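Local coordinates for TRAP dicarboxylate transporter, DctP subunit (Anaerococcus prevoti, PDB 4N91), which binds D-glucuronate, in both its alpha and beta forms, as the solute-binding protein of a TRAP transport system, to which it probably delivers the sugar acid, at residues Asn42-Leu47 / Lys275-Ala280; Thr147-Gly152 / Lys267-Val272. All coordinates share one frame; numbering follows the deposited sequence.

Contact 1 (Asn42-Leu47 / Lys275-Ala280)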
# COMPACT_ATOMS: atom_id res chain seq x y z
N ASN A 42 -4.17 5.95 -15.18
CA ASN A 42 -3.67 7.29 -14.87
C ASN A 42 -2.85 7.34 -13.58
O ASN A 42 -2.22 8.35 -13.28
CB ASN A 42 -4.84 8.25 -14.75
CG ASN A 42 -5.54 8.46 -16.07
OD1 ASN A 42 -4.90 8.66 -17.11
ND2 ASN A 42 -6.86 8.41 -16.05
N HIS A 43 -2.89 6.26 -12.81
CA HIS A 43 -2.32 6.27 -11.48
C HIS A 43 -0.78 6.19 -11.57
O HIS A 43 -0.25 5.54 -12.44
CB HIS A 43 -2.90 5.06 -10.73
CG HIS A 43 -2.56 5.00 -9.28
ND1 HIS A 43 -1.33 4.58 -8.83
CD2 HIS A 43 -3.30 5.27 -8.18
CE1 HIS A 43 -1.32 4.60 -7.51
NE2 HIS A 43 -2.51 5.00 -7.09
N PRO A 44 -0.05 6.84 -10.63
CA PRO A 44 1.42 6.75 -10.56
C PRO A 44 2.01 5.35 -10.73
O PRO A 44 3.06 5.17 -11.32
CB PRO A 44 1.71 7.29 -9.17
CG PRO A 44 0.66 8.34 -9.00
CD PRO A 44 -0.58 7.68 -9.55
N THR A 45 1.38 4.36 -10.13
CA THR A 45 1.85 2.98 -10.27
C THR A 45 1.82 2.47 -11.69
O THR A 45 2.76 1.80 -12.12
CB THR A 45 1.02 2.08 -9.31
OG1 THR A 45 1.35 2.47 -7.98
CG2 THR A 45 1.32 0.60 -9.53
N HIS A 46 0.78 2.79 -12.45
CA HIS A 46 0.77 2.41 -13.85
C HIS A 46 1.87 3.16 -14.62
O HIS A 46 2.58 2.55 -15.41
CB HIS A 46 -0.60 2.66 -14.49
CG HIS A 46 -0.70 2.08 -15.86
ND1 HIS A 46 -0.68 0.73 -16.11
CD2 HIS A 46 -0.79 2.68 -17.07
CE1 HIS A 46 -0.75 0.51 -17.41
NE2 HIS A 46 -0.84 1.68 -18.02
N LEU A 47 2.03 4.45 -14.35
CA LEU A 47 3.05 5.26 -15.03
C LEU A 47 4.44 4.71 -14.69
O LEU A 47 5.29 4.63 -15.57
CB LEU A 47 2.95 6.72 -14.64
CG LEU A 47 1.58 7.36 -14.88
CD1 LEU A 47 1.57 8.80 -14.39
CD2 LEU A 47 1.22 7.28 -16.33
N LYS A 275 7.91 10.04 -8.08
CA LYS A 275 7.80 11.38 -8.66
C LYS A 275 6.37 11.65 -9.08
O LYS A 275 5.81 12.74 -8.85
CB LYS A 275 8.72 11.49 -9.87
CG LYS A 275 8.67 12.80 -10.65
CD LYS A 275 7.63 12.75 -11.78
CE LYS A 275 7.84 13.83 -12.82
NZ LYS A 275 6.77 13.79 -13.85
N GLU A 276 5.75 10.65 -9.70
CA GLU A 276 4.38 10.83 -10.18
C GLU A 276 3.40 10.90 -9.03
O GLU A 276 2.37 11.57 -9.13
CB GLU A 276 4.01 9.72 -11.17
CG GLU A 276 4.82 9.75 -12.45
CD GLU A 276 4.56 10.95 -13.34
OE1 GLU A 276 3.63 11.75 -13.07
OE2 GLU A 276 5.28 11.10 -14.33
N TRP A 277 3.71 10.21 -7.95
CA TRP A 277 2.86 10.21 -6.76
C TRP A 277 2.68 11.62 -6.23
O TRP A 277 1.57 12.05 -5.93
CB TRP A 277 3.43 9.30 -5.66
CG TRP A 277 2.56 9.37 -4.48
CD1 TRP A 277 2.78 10.10 -3.33
CD2 TRP A 277 1.28 8.75 -4.33
NE1 TRP A 277 1.71 9.95 -2.48
CE2 TRP A 277 0.77 9.15 -3.08
CE3 TRP A 277 0.51 7.91 -5.14
CZ2 TRP A 277 -0.47 8.73 -2.62
CZ3 TRP A 277 -0.72 7.49 -4.68
CH2 TRP A 277 -1.19 7.90 -3.43
N LYS A 278 3.78 12.36 -6.13
CA LYS A 278 3.74 13.74 -5.62
C LYS A 278 2.81 14.62 -6.45
O LYS A 278 1.95 15.31 -5.90
CB LYS A 278 5.16 14.33 -5.59
CG LYS A 278 6.13 13.54 -4.73
CD LYS A 278 7.53 14.14 -4.78
CE LYS A 278 8.60 13.15 -4.32
NZ LYS A 278 8.53 12.90 -2.86
N VAL A 279 2.95 14.53 -7.76
CA VAL A 279 2.10 15.25 -8.69
C VAL A 279 0.62 14.85 -8.52
O VAL A 279 -0.26 15.70 -8.39
CB VAL A 279 2.55 14.96 -10.16
CG1 VAL A 279 1.63 15.64 -11.15
CG2 VAL A 279 3.98 15.47 -10.36
N ALA A 280 0.38 13.55 -8.53
CA ALA A 280 -0.98 13.01 -8.53
C ALA A 280 -1.72 13.34 -7.25
O ALA A 280 -2.90 13.66 -7.28
CB ALA A 280 -0.95 11.52 -8.75
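Pro44 opens helix 44-60 and lays its ring against the long helix 256-290, so that the first turn of one helix packs on the flank of the other in this periplasmic binding-protein fold of the TRAP family. The apolar packing centres on the proline ring. Its CG sits 3.6 Å from the CB of Ala280 and 3.7 Å from the CA of Trp277, about one turn before Ala280; its CB lies 3.9 Å from the Glu276 CB. Proline suits the first turn of a helix, where no backbone N-H has to be given up, and the small Ala280 lets the ring come close to the helix surface. Farther along, Leu47 crosses Glu276 at about a right angle, its CD1 lying against the Glu276 CG and the carboxylate group, 3.8 Å from the Glu276 CD. The acid chain is bent (chi2 -67°), and its OE2 is paired with Lys275 in a salt bridge, NZ coming from above the carboxylate plane. At the helix start, the N-cap residue His43 makes a capping bond: its ND1 accepts from Thr45 N at 3.0 Å, in the ring plane and nearly straight at 163°, and this holds the imidazole's rotation. Pro44 CD lies over one face of the same ring, toward its rim. Met218, from the short helix 218-221, packs on His43, Pro44, Trp277 and Ala280 together. Trp277 turns its indole toward the cap, CG lying opposite the backbone N (chi1 178°), and the rim atom CZ3 ends 3.9 Å from His43 NE2, which lies near the indole plane.

Contact 2 (Thr147-Gly152 / Lys267-Val272); sequences TWLDAG and KVLNEV
The indole of Trp148 carries the amide of Asn270 over one face, with ND2 3.4 Å above the ring plane and displaced toward the rim on the pyrrole side. Amide and indole planes are steeply inclined, so the two groups are not stacked; a single nitrogen approaches the ring. At the indole edge, NE1 donates to Asp126 OD1. Met125 of helix 118-125 also touches the Trp148 side chain. Trp148 CB starts out away from the helix, but with CG between the backbone N and the carbonyl carbon (chi1 69°) the indole turns back and offers a face to Asn270 ND2. Tryptophan thus supplies both a flat face for ND2 and an N-H for Asp126.

The same ND2 makes the hydrogen bond of the contact, donating to Trp148 O at 2.8 Å with an N-H...O angle of 153°. The oxygen lies close to the amide plane of Asn270, whereas the donor stands well above the carbonyl plane. Asn270 OD1 accepts from Arg274 NH1, one turn on along the helix, so both ends of the amide are held and its orientation is fixed. Asparagine fits this buried place because one short group can donate to the strand and accept from its own helix. Beside it, Thr147 OG1 lies 3.3 Å from Asn270 CB.

The apolar part of the contact is made chiefly by Leu149 and Leu269, whose branched chains suit a buried strand-helix contact. They cross at about a right angle, Leu149 CD2 3.9 Å from the Leu269 CG, and Val244 of the adjoining strand touches both.

Strand and helix run nearly parallel, their axes 17° apart and 7.9 Å at closest approach. This is a helix covering an edge strand of a mixed five-stranded sheet, the alpha/beta layering of a periplasmic binding-protein domain, and two residues past the strand's end comes Ala151, which lines the glucuronate pocket.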
# COMPACT_ATOMS: atom_id res chain seq x y z
N THR A 147 10.93 -3.92 -4.70
CA THR A 147 10.94 -2.50 -4.39
C THR A 147 9.61 -2.13 -3.75
O THR A 147 8.75 -2.99 -3.58
CB THR A 147 11.26 -1.61 -5.63
OG1 THR A 147 11.53 -0.27 -5.21
CG2 THR A 147 10.14 -1.61 -6.62
N TRP A 148 9.48 -0.86 -3.38
CA TRP A 148 8.25 -0.33 -2.81
C TRP A 148 7.76 0.85 -3.66
O TRP A 148 8.49 1.40 -4.49
CB TRP A 148 8.49 0.12 -1.37
CG TRP A 148 9.40 1.34 -1.26
CD1 TRP A 148 10.77 1.37 -1.37
CD2 TRP A 148 8.99 2.68 -1.00
NE1 TRP A 148 11.23 2.66 -1.20
CE2 TRP A 148 10.16 3.48 -0.96
CE3 TRP A 148 7.75 3.29 -0.77
CZ2 TRP A 148 10.12 4.85 -0.74
CZ3 TRP A 148 7.72 4.65 -0.54
CH2 TRP A 148 8.90 5.42 -0.53
N LEU A 149 6.50 1.20 -3.45
CA LEU A 149 5.89 2.33 -4.13
C LEU A 149 5.16 3.14 -3.08
O LEU A 149 4.63 2.58 -2.12
CB LEU A 149 4.90 1.85 -5.20
CG LEU A 149 5.47 0.84 -6.22
CD1 LEU A 149 4.35 0.26 -7.03
CD2 LEU A 149 6.54 1.42 -7.11
N ASP A 150 5.10 4.45 -3.29
CA ASP A 150 4.48 5.36 -2.33
C ASP A 150 2.96 5.32 -2.49
O ASP A 150 2.42 5.40 -3.60
CB ASP A 150 4.97 6.78 -2.64
CG ASP A 150 4.82 7.74 -1.47
OD1 ASP A 150 4.10 7.46 -0.50
OD2 ASP A 150 5.47 8.82 -1.54
N ALA A 151 2.27 5.17 -1.36
CA ALA A 151 0.81 5.26 -1.32
C ALA A 151 0.38 6.28 -0.25
O ALA A 151 -0.73 6.21 0.28
CB ALA A 151 0.20 3.90 -1.06
N GLY A 152 1.24 7.24 0.06
CA GLY A 152 0.87 8.30 0.99
C GLY A 152 0.48 7.79 2.35
O GLY A 152 1.01 6.78 2.81
N LYS A 267 14.35 -0.16 -9.93
CA LYS A 267 14.76 1.11 -9.36
C LYS A 267 14.09 2.24 -10.12
O LYS A 267 13.61 3.21 -9.53
CB LYS A 267 16.27 1.27 -9.42
CG LYS A 267 16.74 2.50 -8.68
CD LYS A 267 18.27 2.66 -8.77
CE LYS A 267 19.01 1.38 -8.37
NZ LYS A 267 20.49 1.54 -8.56
N VAL A 268 14.05 2.13 -11.43
CA VAL A 268 13.35 3.13 -12.25
C VAL A 268 11.87 3.20 -11.89
O VAL A 268 11.29 4.28 -11.79
CB VAL A 268 13.51 2.83 -13.77
CG1 VAL A 268 12.59 3.72 -14.60
CG2 VAL A 268 14.95 3.04 -14.18
N LEU A 269 11.26 2.03 -11.72
CA LEU A 269 9.87 1.92 -11.29
C LEU A 269 9.63 2.71 -9.99
O LEU A 269 8.73 3.53 -9.89
CB LEU A 269 9.55 0.45 -11.06
CG LEU A 269 8.28 0.11 -10.32
CD1 LEU A 269 7.05 0.72 -10.96
CD2 LEU A 269 8.15 -1.43 -10.28
N ASN A 270 10.48 2.45 -9.01
CA ASN A 270 10.39 3.14 -7.73
C ASN A 270 10.50 4.66 -7.93
O ASN A 270 9.70 5.44 -7.40
CB ASN A 270 11.49 2.62 -6.80
CG ASN A 270 11.59 3.39 -5.50
OD1 ASN A 270 12.39 4.32 -5.38
ND2 ASN A 270 10.80 3.00 -4.53
N GLU A 271 11.49 5.08 -8.69
CA GLU A 271 11.74 6.51 -8.88
C GLU A 271 10.62 7.23 -9.62
O GLU A 271 10.19 8.30 -9.21
CB GLU A 271 13.05 6.71 -9.63
CG GLU A 271 14.26 6.28 -8.77
CD GLU A 271 15.50 6.05 -9.57
OE1 GLU A 271 15.42 5.93 -10.81
OE2 GLU A 271 16.61 6.03 -8.96
N VAL A 272 10.13 6.62 -10.70
CA VAL A 272 9.10 7.25 -11.51
C VAL A 272 7.77 7.26 -10.78
O VAL A 272 7.10 8.29 -10.74
CB VAL A 272 8.95 6.55 -12.88
CG1 VAL A 272 7.75 7.08 -13.62
CG2 VAL A 272 10.23 6.76 -13.70

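How the contacts relate
Helix 256-290 serves both contacts, contact 2 using the earlier part, Lys267-Val272, and contact 1 the later Lys275-Ala280; their centres are about 9 Å apart. Trp277 joins them physically: its CD1 lies 3.5 Å from Asp150 OD2, and its CZ2 is 3.5 Å from Gly152 N. A second touch runs from Thr45 OG1 to Leu149 CD1, 3.8 Å apart. Both contacts flank the glucuronate site. Ala151 belongs to the pocket, while the side chain of His43 comes within about 5 Å of the bound sugar and that of Leu149 within about 7 Å. Trp277 also packs on Asn216, a residue seen to bind beta-D-glucuronate, whose ND2 is hydrogen-bonded to Ala151 O.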